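Local coordinates for high affinity transport system protein p37 (Mycoplasma hyorhinis, PDB 3EKI) that binds thiamine diphosphate and is the extracytoplasmic lipoprotein component of a high-affinity transport system, at residues G128-F133 / D388-E393; F122-S127 / P143-T148; K258-E263 / E396-A401. All blocks are in the same frame, centred on the assembly; numbering follows the deposited sequence.

In the fold
The three contacts lie beside the bound thiamine diphosphate of a two-lobed binding protein. Contacts 1 and 2 are neighbours in one lobe, their centres about 10 Å apart, and the chain runs straight from strand 122-125 through helix 127-136 into strand 141-152. Contact 1 adds the C-terminal helix 390-402, laid against helix 127-136. Two to three turns further on, the same helix reaches helix 256-269 in contact 3, whose centre is about 13 Å from that of contact 1 and about 17 Å from that of contact 2. Contact 2 closes before contact 3 opens, while contact 1 alternates with both. Lys129 and Lys258 thus approach the diphosphate from two helices that share helix 390-402 as a neighbour.

Contact 1: G128-F133 / D388-E393; sequences GKLVEF and DNFQKE. With TPP (thiamine diphosphate), chain B.
Phe390, in the first turn of the C-terminal helix 390-402, reaches out to Leu130 and Val131 of helix 127-136, a helix-helix contact in one lobe of the periplasmic-binding-protein fold. The meeting is apolar. Leu130 CD2 lies 4.1 Å from Phe390 CE1, and Val131 CG2 is equally far, 4.1 Å, from Phe390 CZ, so two methyls from successive residues come obliquely onto the far end of the ring. With CG of the phenylalanine anti to its backbone N (chi1 -180°), the ring spans the distance between the backbones, whose nearest CA atoms, those of Val131 and Gln391, are 9.2 Å from each other. Pro143 and Val395 also pack on Phe390, while Leu110 and Ile141 back Leu130.

Lys129, the residue before Leu130, leaves the same helix toward the ligand. Its chain is stretched until a bend at chi4, and NZ donates to O2B of thiamine diphosphate at 3.0 Å; Phe106 adds a cation-pi contact.

The helix carrying Phe390 is fixed at its start. Glu393 OE2 accepts from Asp388 N at 2.9 Å and from Asn389 N at 3.1 Å, tying the preceding loop to the first turn. Asn389 is the N-cap: Lys392 N donates to its OD1 at 3.1 Å, nearly straight at 166°, but from above the carbonyl plane.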
loop_
_atom_site.group_PDB
_atom_site.type_symbol
_atom_site.label_atom_id
_atom_site.label_comp_id
_atom_site.label_asym_id
_atom_site.label_seq_id
_atom_site.Cartn_x
_atom_site.Cartn_y
_atom_site.Cartn_z
ATOM N N GLY A 128 4.146 7.593 0.172
ATOM C CA GLY A 128 3.871 8.822 -0.570
ATOM C C GLY A 128 3.307 9.902 0.313
ATOM O O GLY A 128 3.721 11.060 0.306
ATOM N N LYS A 129 2.317 9.539 1.123
ATOM C CA LYS A 129 1.688 10.490 2.032
ATOM C C LYS A 129 2.721 11.084 2.994
ATOM O O LYS A 129 2.696 12.251 3.357
ATOM C CB LYS A 129 0.585 9.809 2.824
ATOM C CG LYS A 129 -0.650 9.499 1.990
ATOM C CD LYS A 129 -1.587 8.553 2.709
ATOM C CE LYS A 129 -2.947 8.536 2.001
ATOM N NZ LYS A 129 -3.391 7.137 1.796
ATOM N N LEU A 130 3.652 10.235 3.414
ATOM C CA LEU A 130 4.689 10.755 4.324
ATOM C C LEU A 130 5.612 11.725 3.612
ATOM O O LEU A 130 5.981 12.782 4.146
ATOM C CB LEU A 130 5.469 9.577 4.891
ATOM C CG LEU A 130 6.711 9.913 5.712
ATOM C CD1 LEU A 130 6.339 10.679 6.974
ATOM C CD2 LEU A 130 7.430 8.613 6.040
ATOM N N VAL A 131 6.016 11.396 2.389
ATOM C CA VAL A 131 6.877 12.284 1.623
ATOM C C VAL A 131 6.185 13.630 1.464
ATOM O O VAL A 131 6.788 14.679 1.689
ATOM C CB VAL A 131 7.234 11.670 0.247
ATOM C CG1 VAL A 131 7.845 12.703 -0.696
ATOM C CG2 VAL A 131 8.179 10.482 0.431
ATOM N N GLU A 132 4.904 13.632 1.098
ATOM C CA GLU A 132 4.181 14.895 0.894
ATOM C C GLU A 132 4.067 15.656 2.217
ATOM O O GLU A 132 4.118 16.889 2.282
ATOM C CB GLU A 132 2.814 14.631 0.303
ATOM C CG GLU A 132 2.735 13.977 -1.062
ATOM C CD GLU A 132 3.208 14.838 -2.215
ATOM O OE1 GLU A 132 3.355 16.059 -1.996
ATOM O OE2 GLU A 132 3.425 14.305 -3.330
ATOM N N PHE A 133 3.915 14.927 3.329
ATOM C CA PHE A 133 3.801 15.608 4.624
ATOM C C PHE A 133 5.122 16.278 4.975
ATOM O O PHE A 133 5.181 17.422 5.434
ATOM C CB PHE A 133 3.395 14.596 5.698
ATOM C CG PHE A 133 3.319 15.174 7.104
ATOM C CD1 PHE A 133 2.179 15.815 7.539
ATOM C CD2 PHE A 133 4.382 15.058 7.978
ATOM C CE1 PHE A 133 2.092 16.343 8.820
ATOM C CE2 PHE A 133 4.312 15.594 9.268
ATOM C CZ PHE A 133 3.162 16.214 9.687
ATOM N N ASP A 388 18.644 4.201 5.537
ATOM C CA ASP A 388 19.976 4.790 5.691
ATOM C C ASP A 388 20.010 6.210 5.148
ATOM O O ASP A 388 20.810 7.037 5.597
ATOM C CB ASP A 388 20.988 3.884 4.975
ATOM C CG ASP A 388 20.960 2.448 5.462
ATOM O OD1 ASP A 388 21.231 2.203 6.656
ATOM O OD2 ASP A 388 20.669 1.536 4.660
ATOM N N ASN A 389 19.136 6.497 4.179
ATOM C CA ASN A 389 19.064 7.776 3.497
ATOM C C ASN A 389 17.638 7.993 2.963
ATOM O O ASN A 389 17.338 7.451 1.896
ATOM C CB ASN A 389 20.045 7.829 2.336
ATOM C CG ASN A 389 20.138 9.211 1.726
ATOM O OD1 ASN A 389 19.175 9.983 1.737
ATOM N ND2 ASN A 389 21.318 9.523 1.190
ATOM N N PHE A 390 16.855 8.733 3.706
ATOM C CA PHE A 390 15.450 8.893 3.357
ATOM C C PHE A 390 15.284 9.598 2.015
ATOM O O PHE A 390 14.424 9.202 1.226
ATOM C CB PHE A 390 14.733 9.671 4.436
ATOM C CG PHE A 390 13.249 9.908 4.192
ATOM C CD1 PHE A 390 12.363 8.862 4.330
ATOM C CD2 PHE A 390 12.745 11.145 3.847
ATOM C CE1 PHE A 390 11.008 9.034 4.160
ATOM C CE2 PHE A 390 11.392 11.345 3.669
ATOM C CZ PHE A 390 10.511 10.283 3.817
ATOM N N GLN A 391 16.093 10.617 1.769
ATOM C CA GLN A 391 15.942 11.314 0.487
ATOM C C GLN A 391 16.157 10.417 -0.711
ATOM O O GLN A 391 15.418 10.436 -1.717
ATOM C CB GLN A 391 16.898 12.516 0.434
ATOM C CG GLN A 391 16.833 13.162 -0.945
ATOM C CD GLN A 391 15.592 14.030 -1.090
ATOM O OE1 GLN A 391 14.914 14.346 -0.106
ATOM N NE2 GLN A 391 15.318 14.415 -2.339
ATOM N N LYS A 392 17.186 9.585 -0.649
ATOM C CA LYS A 392 17.539 8.681 -1.730
ATOM C C LYS A 392 16.641 7.460 -1.864
ATOM O O LYS A 392 16.194 7.083 -2.949
ATOM C CB LYS A 392 18.969 8.197 -1.476
ATOM C CG LYS A 392 19.589 7.301 -2.523
ATOM C CD LYS A 392 21.109 7.348 -2.539
ATOM C CE LYS A 392 21.715 8.655 -2.050
ATOM N NZ LYS A 392 23.176 8.770 -2.328
ATOM N N GLU A 393 16.340 6.836 -0.726
ATOM C CA GLU A 393 15.653 5.587 -0.720
ATOM C C GLU A 393 14.132 5.732 -0.813
ATOM O O GLU A 393 13.466 4.838 -1.225
ATOM C CB GLU A 393 15.990 4.839 0.570
ATOM C CG GLU A 393 17.355 4.213 0.578
ATOM C CD GLU A 393 17.573 3.467 1.837
ATOM O OE1 GLU A 393 17.361 2.273 1.815
ATOM O OE2 GLU A 393 17.764 4.130 2.796
HETATM N "N1'" TPP B . -1.463 -7.081 1.858
HETATM C "C2'" TPP B . -2.286 -7.365 2.898
HETATM C CM2 TPP B . -2.222 -8.761 3.525
HETATM N "N3'" TPP B . -3.132 -6.437 3.377
HETATM C "C4'" TPP B . -3.090 -5.174 2.874
HETATM N "N4'" TPP B . -3.877 -4.247 3.424
HETATM C "C5'" TPP B . -2.291 -4.874 1.761
HETATM C "C6'" TPP B . -1.477 -5.888 1.270
HETATM C "C7'" TPP B . -2.235 -3.511 1.056
HETATM N N3 TPP B . -1.253 -2.549 1.586
HETATM C C2 TPP B . -0.860 -2.479 2.857
HETATM S S1 TPP B . 0.336 -1.215 3.027
HETATM C C5 TPP B . 0.233 -0.797 1.334
HETATM C C4 TPP B . -0.767 -1.565 0.771
HETATM C CM4 TPP B . -0.985 -1.622 -0.757
HETATM C C6 TPP B . 0.994 0.364 0.682
HETATM C C7 TPP B . 0.352 1.703 1.055
HETATM O O7 TPP B . -0.981 1.753 0.506
HETATM P PA TPP B . -2.157 2.675 1.050
HETATM O O1A TPP B . -3.432 2.207 0.452
HETATM O O2A TPP B . -2.140 2.714 2.551
HETATM O O3A TPP B . -1.816 4.162 0.652
HETATM P PB TPP B . -2.190 4.894 -0.728
HETATM O O1B TPP B . -1.509 4.208 -1.872
HETATM O O2B TPP B . -1.657 6.367 -0.519
HETATM O O3B TPP B . -3.768 4.989 -0.875
#

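Contact 2: F122-S127 / P143-T148; sequences FGINAS and PALETT
Ile124 crosses toward Leu145 and Thr147 although their strands are not direct neighbours. Strand 345-349 runs between 122-125 and 141-152, antiparallel to both, and the axes of the two short strand segments come no closer than 8.8 Å, with N-to-C directions 42° apart. Gly123 and Asn125 pair with Val347 and Val345, which places Gly346 beside Ile124. Having no side chain there is consistent with the residues flanking strand 345-349 meeting over it.

From its CB, which faces the other strand, Ile124 forks. The short branch, CG2, sits 4.1 Å from Thr147 CG2, a methyl-to-methyl touch. The long branch leaves with CG1 anti to the carbonyl carbon (chi1 -58°). The terminal CD1 closes to 4.2 Å from Leu145 CD2.

Leu145 CD2 is shared, since Phe122 CZ approaches it at 4.0 Å; the methyl lies at the edge of the phenyl ring, in its plane. The ring also meets those of Phe48 and Phe348. Thr147 divides its two branches: the methyl serves the isoleucine, while OG1 is hydrogen-bonded to Asp344 O.

At the end of strand 122-125, Asn125 ND2 donates to Ala126 O at 3.0 Å, on a lone pair and in the carbonyl plane. Ala126, which touches thiamine diphosphate, is the N-cap of helix 127-136.

On strand 141-152, Ala144 and Leu145 both face Gly346, a classic beta bulge. Strand 122-125, helix 127-136 and strand 141-152 form a beta-alpha-beta unit with an antiparallel strand inserted between its strands, consistent with the sheet of type II periplasmic binding proteins.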
loop_
_atom_site.group_PDB
_atom_site.type_symbol
_atom_site.label_atom_id
_atom_site.label_comp_id
_atom_site.label_asym_id
_atom_site.label_seq_id
_atom_site.Cartn_x
_atom_site.Cartn_y
_atom_site.Cartn_z
ATOM N N PHE A 122 5.779 6.205 17.729
ATOM C CA PHE A 122 6.124 5.640 16.433
ATOM C C PHE A 122 4.868 5.168 15.722
ATOM O O PHE A 122 3.878 4.776 16.328
ATOM C CB PHE A 122 7.073 4.468 16.636
ATOM C CG PHE A 122 7.472 3.601 15.474
ATOM C CD1 PHE A 122 8.603 3.892 14.743
ATOM C CD2 PHE A 122 6.704 2.490 15.149
ATOM C CE1 PHE A 122 8.971 3.082 13.675
ATOM C CE2 PHE A 122 7.050 1.679 14.078
ATOM C CZ PHE A 122 8.197 1.997 13.383
ATOM N N GLY A 123 4.960 5.189 14.397
ATOM C CA GLY A 123 3.933 4.463 13.628
ATOM C C GLY A 123 4.406 4.212 12.218
ATOM O O GLY A 123 5.474 4.662 11.809
ATOM N N ILE A 124 3.640 3.440 11.440
ATOM C CA ILE A 124 4.028 3.079 10.080
ATOM C C ILE A 124 3.011 3.661 9.092
ATOM O O ILE A 124 1.816 3.460 9.325
ATOM C CB ILE A 124 4.154 1.557 9.953
ATOM C CG1 ILE A 124 5.173 0.998 10.945
ATOM C CG2 ILE A 124 4.476 1.187 8.518
ATOM C CD1 ILE A 124 5.219 -0.512 11.055
ATOM N N ASN A 125 3.525 4.398 8.115
ATOM C CA ASN A 125 2.730 5.229 7.234
ATOM C C ASN A 125 3.021 4.925 5.771
ATOM O O ASN A 125 4.123 4.554 5.424
ATOM C CB ASN A 125 3.001 6.731 7.456
ATOM C CG ASN A 125 1.824 7.609 7.102
ATOM O OD1 ASN A 125 0.937 7.839 7.921
ATOM N ND2 ASN A 125 1.740 8.147 5.885
ATOM N N ALA A 126 1.988 5.158 4.957
ATOM C CA ALA A 126 2.224 5.036 3.513
ATOM C C ALA A 126 3.337 5.991 3.103
ATOM O O ALA A 126 3.361 7.135 3.579
ATOM C CB ALA A 126 0.930 5.321 2.778
ATOM N N SER A 127 4.238 5.533 2.239
ATOM C CA SER A 127 5.389 6.334 1.871
ATOM C C SER A 127 5.060 7.635 1.155
ATOM O O SER A 127 5.591 8.716 1.440
ATOM C CB SER A 127 6.329 5.484 1.001
ATOM O OG SER A 127 5.754 5.209 -0.276
ATOM N N PRO A 143 11.852 9.475 9.773
ATOM C CA PRO A 143 11.686 8.163 9.136
ATOM C C PRO A 143 12.853 7.269 9.490
ATOM O O PRO A 143 14.010 7.722 9.478
ATOM C CB PRO A 143 11.698 8.498 7.641
ATOM C CG PRO A 143 11.316 9.937 7.580
ATOM C CD PRO A 143 11.978 10.565 8.791
ATOM N N ALA A 144 12.558 6.016 9.787
ATOM C CA ALA A 144 13.599 5.085 10.198
ATOM C C ALA A 144 13.533 3.632 9.677
ATOM O O ALA A 144 14.540 2.979 9.571
ATOM C CB ALA A 144 13.636 5.035 11.684
ATOM N N LEU A 145 12.318 3.160 9.446
ATOM C CA LEU A 145 12.090 1.777 9.069
ATOM C C LEU A 145 11.463 1.728 7.684
ATOM O O LEU A 145 10.514 2.484 7.447
ATOM C CB LEU A 145 11.143 1.166 10.105
ATOM C CG LEU A 145 10.693 -0.290 9.950
ATOM C CD1 LEU A 145 11.764 -1.231 10.488
ATOM C CD2 LEU A 145 9.385 -0.608 10.655
ATOM N N GLU A 146 11.963 0.873 6.804
ATOM C CA GLU A 146 11.292 0.647 5.533
ATOM C C GLU A 146 10.681 -0.750 5.568
ATOM O O GLU A 146 11.440 -1.694 5.789
ATOM C CB GLU A 146 12.275 0.746 4.363
ATOM C CG GLU A 146 11.585 0.593 3.013
ATOM C CD GLU A 146 12.472 0.842 1.814
ATOM O OE1 GLU A 146 13.687 1.086 1.961
ATOM O OE2 GLU A 146 11.930 0.775 0.685
ATOM N N THR A 147 9.378 -0.887 5.360
ATOM C CA THR A 147 8.811 -2.237 5.236
ATOM C C THR A 147 9.021 -2.766 3.815
ATOM O O THR A 147 9.243 -1.991 2.887
ATOM C CB THR A 147 7.324 -2.268 5.620
ATOM O OG1 THR A 147 6.588 -1.577 4.600
ATOM C CG2 THR A 147 7.021 -1.563 6.930
ATOM N N THR A 148 8.961 -4.075 3.661
ATOM C CA THR A 148 8.986 -4.754 2.363
ATOM C C THR A 148 7.838 -5.753 2.350
ATOM O O THR A 148 7.304 -6.156 3.384
ATOM C CB THR A 148 10.313 -5.456 2.049
ATOM O OG1 THR A 148 10.510 -6.528 3.003
ATOM C CG2 THR A 148 11.510 -4.530 2.157
#

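Contact 3: K258-E263 / E396-A401. With TPP (thiamine diphosphate), chain B.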
loop_
_atom_site.group_PDB
_atom_site.type_symbol
_atom_site.label_atom_id
_atom_site.label_comp_id
_atom_site.label_asym_id
_atom_site.label_seq_id
_atom_site.Cartn_x
_atom_site.Cartn_y
_atom_site.Cartn_z
ATOM N N LYS A 258 -4.430 4.906 -5.430
ATOM C CA LYS A 258 -5.824 4.995 -5.886
ATOM C C LYS A 258 -6.121 6.350 -6.502
ATOM O O LYS A 258 -7.271 6.712 -6.771
ATOM C CB LYS A 258 -6.781 4.639 -4.749
ATOM C CG LYS A 258 -6.616 3.182 -4.329
ATOM C CD LYS A 258 -7.172 2.919 -2.938
ATOM C CE LYS A 258 -6.224 3.430 -1.873
ATOM N NZ LYS A 258 -5.219 2.398 -1.540
ATOM N N PHE A 259 -5.054 7.089 -6.778
ATOM C CA PHE A 259 -5.223 8.414 -7.385
ATOM C C PHE A 259 -3.968 8.936 -8.091
ATOM O O PHE A 259 -3.923 8.994 -9.279
ATOM C CB PHE A 259 -5.742 9.471 -6.379
ATOM C CG PHE A 259 -6.389 10.667 -7.034
ATOM C CD1 PHE A 259 -5.627 11.664 -7.538
ATOM C CD2 PHE A 259 -7.733 10.737 -7.203
ATOM C CE1 PHE A 259 -6.201 12.748 -8.158
ATOM C CE2 PHE A 259 -8.288 11.775 -7.795
ATOM C CZ PHE A 259 -7.502 12.797 -8.279
ATOM N N LYS A 260 -2.934 9.311 -7.365
ATOM C CA LYS A 260 -1.814 10.021 -7.947
ATOM C C LYS A 260 -0.984 9.163 -8.889
ATOM O O LYS A 260 -0.572 9.668 -9.942
ATOM C CB LYS A 260 -0.908 10.628 -6.845
ATOM C CG LYS A 260 -1.638 11.623 -5.975
ATOM C CD LYS A 260 -0.802 12.073 -4.784
ATOM C CE LYS A 260 -0.905 13.574 -4.560
ATOM N NZ LYS A 260 -1.943 13.902 -3.541
ATOM N N LEU A 261 -0.711 7.901 -8.597
ATOM C CA LEU A 261 0.135 7.119 -9.504
ATOM C C LEU A 261 -0.573 6.903 -10.836
ATOM O O LEU A 261 0.088 6.896 -11.875
ATOM C CB LEU A 261 0.534 5.782 -8.884
ATOM C CG LEU A 261 1.512 5.943 -7.715
ATOM C CD1 LEU A 261 1.614 4.632 -6.940
ATOM C CD2 LEU A 261 2.875 6.372 -8.214
ATOM N N GLU A 262 -1.880 6.695 -10.784
ATOM C CA GLU A 262 -2.650 6.509 -12.021
ATOM C C GLU A 262 -2.765 7.830 -12.781
ATOM O O GLU A 262 -2.703 7.827 -14.010
ATOM C CB GLU A 262 -4.035 5.924 -11.720
ATOM C CG GLU A 262 -4.002 4.513 -11.181
ATOM C CD GLU A 262 -3.835 4.348 -9.685
ATOM O OE1 GLU A 262 -3.653 5.357 -8.974
ATOM O OE2 GLU A 262 -3.915 3.174 -9.248
ATOM N N GLU A 263 -2.967 8.937 -12.048
ATOM C CA GLU A 263 -2.967 10.247 -12.700
ATOM C C GLU A 263 -1.711 10.445 -13.523
ATOM O O GLU A 263 -1.735 10.903 -14.674
ATOM C CB GLU A 263 -3.103 11.364 -11.659
ATOM C CG GLU A 263 -2.810 12.774 -12.184
ATOM C CD GLU A 263 -3.063 13.774 -11.085
ATOM O OE1 GLU A 263 -3.842 14.717 -11.241
ATOM O OE2 GLU A 263 -2.458 13.602 -9.993
ATOM N N GLU A 396 13.294 10.220 -3.496
ATOM C CA GLU A 396 13.640 10.222 -4.920
ATOM C C GLU A 396 12.852 9.117 -5.624
ATOM O O GLU A 396 12.580 9.241 -6.731
ATOM C CB GLU A 396 15.138 10.047 -5.195
ATOM C CG GLU A 396 15.880 11.286 -4.931
ATOM C CD GLU A 396 17.346 11.107 -4.905
ATOM O OE1 GLU A 396 17.848 10.078 -5.222
ATOM O OE2 GLU A 396 17.977 12.037 -4.534
ATOM N N VAL A 397 12.568 8.043 -4.959
ATOM C CA VAL A 397 11.876 6.978 -5.629
ATOM C C VAL A 397 10.445 7.419 -5.895
ATOM O O VAL A 397 9.935 7.179 -6.933
ATOM C CB VAL A 397 11.882 5.702 -4.755
ATOM C CG1 VAL A 397 11.035 4.483 -5.318
ATOM C CG2 VAL A 397 13.256 5.286 -4.542
ATOM N N TYR A 398 9.812 8.011 -4.895
ATOM C CA TYR A 398 8.457 8.513 -5.037
ATOM C C TYR A 398 8.382 9.578 -6.127
ATOM O O TYR A 398 7.462 9.519 -6.957
ATOM C CB TYR A 398 7.941 9.074 -3.724
ATOM C CG TYR A 398 6.626 9.810 -3.782
ATOM C CD1 TYR A 398 5.422 9.115 -3.800
ATOM C CD2 TYR A 398 6.570 11.204 -3.815
ATOM C CE1 TYR A 398 4.213 9.795 -3.853
ATOM C CE2 TYR A 398 5.382 11.884 -3.872
ATOM C CZ TYR A 398 4.206 11.175 -3.885
ATOM O OH TYR A 398 3.010 11.859 -3.942
ATOM N N GLU A 399 9.340 10.511 -6.105
ATOM C CA GLU A 399 9.275 11.608 -7.075
ATOM C C GLU A 399 9.437 11.077 -8.500
ATOM O O GLU A 399 8.753 11.612 -9.385
ATOM C CB GLU A 399 10.299 12.686 -6.745
ATOM C CG GLU A 399 9.972 13.532 -5.531
ATOM C CD GLU A 399 8.619 14.181 -5.437
ATOM O OE1 GLU A 399 8.065 14.287 -4.314
ATOM O OE2 GLU A 399 8.060 14.610 -6.474
ATOM N N LYS A 400 10.279 10.088 -8.725
ATOM C CA LYS A 400 10.449 9.553 -10.078
ATOM C C LYS A 400 9.128 8.930 -10.551
ATOM O O LYS A 400 8.822 9.004 -11.741
ATOM C CB LYS A 400 11.581 8.537 -10.183
ATOM C CG LYS A 400 11.748 7.920 -11.555
ATOM C CD LYS A 400 12.910 6.931 -11.595
ATOM C CE LYS A 400 13.083 6.385 -13.010
ATOM N NZ LYS A 400 14.355 5.626 -13.128
ATOM N N ALA A 401 8.367 8.328 -9.640
ATOM C CA ALA A 401 7.150 7.617 -10.042
ATOM C C ALA A 401 6.022 8.545 -10.438
ATOM O O ALA A 401 5.208 8.158 -11.289
ATOM C CB ALA A 401 6.675 6.700 -8.923
HETATM N "N1'" TPP B . -1.463 -7.081 1.858
HETATM C "C2'" TPP B . -2.286 -7.365 2.898
HETATM C CM2 TPP B . -2.222 -8.761 3.525
HETATM N "N3'" TPP B . -3.132 -6.437 3.377
HETATM C "C4'" TPP B . -3.090 -5.174 2.874
HETATM N "N4'" TPP B . -3.877 -4.247 3.424
HETATM C "C5'" TPP B . -2.291 -4.874 1.761
HETATM C "C6'" TPP B . -1.477 -5.888 1.270
HETATM C "C7'" TPP B . -2.235 -3.511 1.056
HETATM N N3 TPP B . -1.253 -2.549 1.586
HETATM C C2 TPP B . -0.860 -2.479 2.857
HETATM S S1 TPP B . 0.336 -1.215 3.027
HETATM C C5 TPP B . 0.233 -0.797 1.334
HETATM C C4 TPP B . -0.767 -1.565 0.771
HETATM C CM4 TPP B . -0.985 -1.622 -0.757
HETATM C C6 TPP B . 0.994 0.364 0.682
HETATM C C7 TPP B . 0.352 1.703 1.055
HETATM O O7 TPP B . -0.981 1.753 0.506
HETATM P PA TPP B . -2.157 2.675 1.050
HETATM O O1A TPP B . -3.432 2.207 0.452
HETATM O O2A TPP B . -2.140 2.714 2.551
HETATM O O3A TPP B . -1.816 4.162 0.652
HETATM P PB TPP B . -2.190 4.894 -0.728
HETATM O O1B TPP B . -1.509 4.208 -1.872
HETATM O O2B TPP B . -1.657 6.367 -0.519
HETATM O O3B TPP B . -3.768 4.989 -0.875
HETATM O O HOH W 1 2.837 6.137 -11.906
#
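Two helices on the diphosphate side of the ligand cleft meet here: Leu261 of helix 256-269 and Ala401 near the end of the C-terminal helix 390-402. Leu261 CD2 rests 3.9 Å from Ala401 CB, and the small alanine lets the backbones approach to 7.1 Å between the two CA atoms. A water spans the same junction, donating to Leu261 O at 2.9 Å and to Ala401 O at 3.2 Å. Ala401 O also accepts from Asn339 ND2, so two donors grip this carbonyl near the helix end.

One turn back, the tip of Tyr398 crosses the lysine chain at a slant, its OH 3.9 Å from Lys260 CD. This is packing against a methylene. The phenol oxygen is hydrogen-bonded to Glu132 OE2 on helix 127-136, and Lys260 NZ to Asp253 O. Tyr398 reaches this far because CG stands anti to its backbone N (chi1 171°), and Val131 packs on its side chain as well.

Lys258 serves the ligand pocket rather than the helix pair. Bends at chi3 and chi4 (-77° and -87°) curl its chain so that NZ donates to O1A of thiamine diphosphate at 2.7 Å, with a weak bond to O3B at 3.0 Å. One ammonium thus links both phosphates, and its salt bridge to Glu308 probably helps to hold it there. Ser255, Ser256 and Ser257 also hydrogen-bond the ligand, Ser256 through its backbone N: a serine-rich segment leading into helix 256-269, with Lys258 gripping both phosphates, consistent with the diphosphate end of the ligand cleft of a periplasmic-type binding protein.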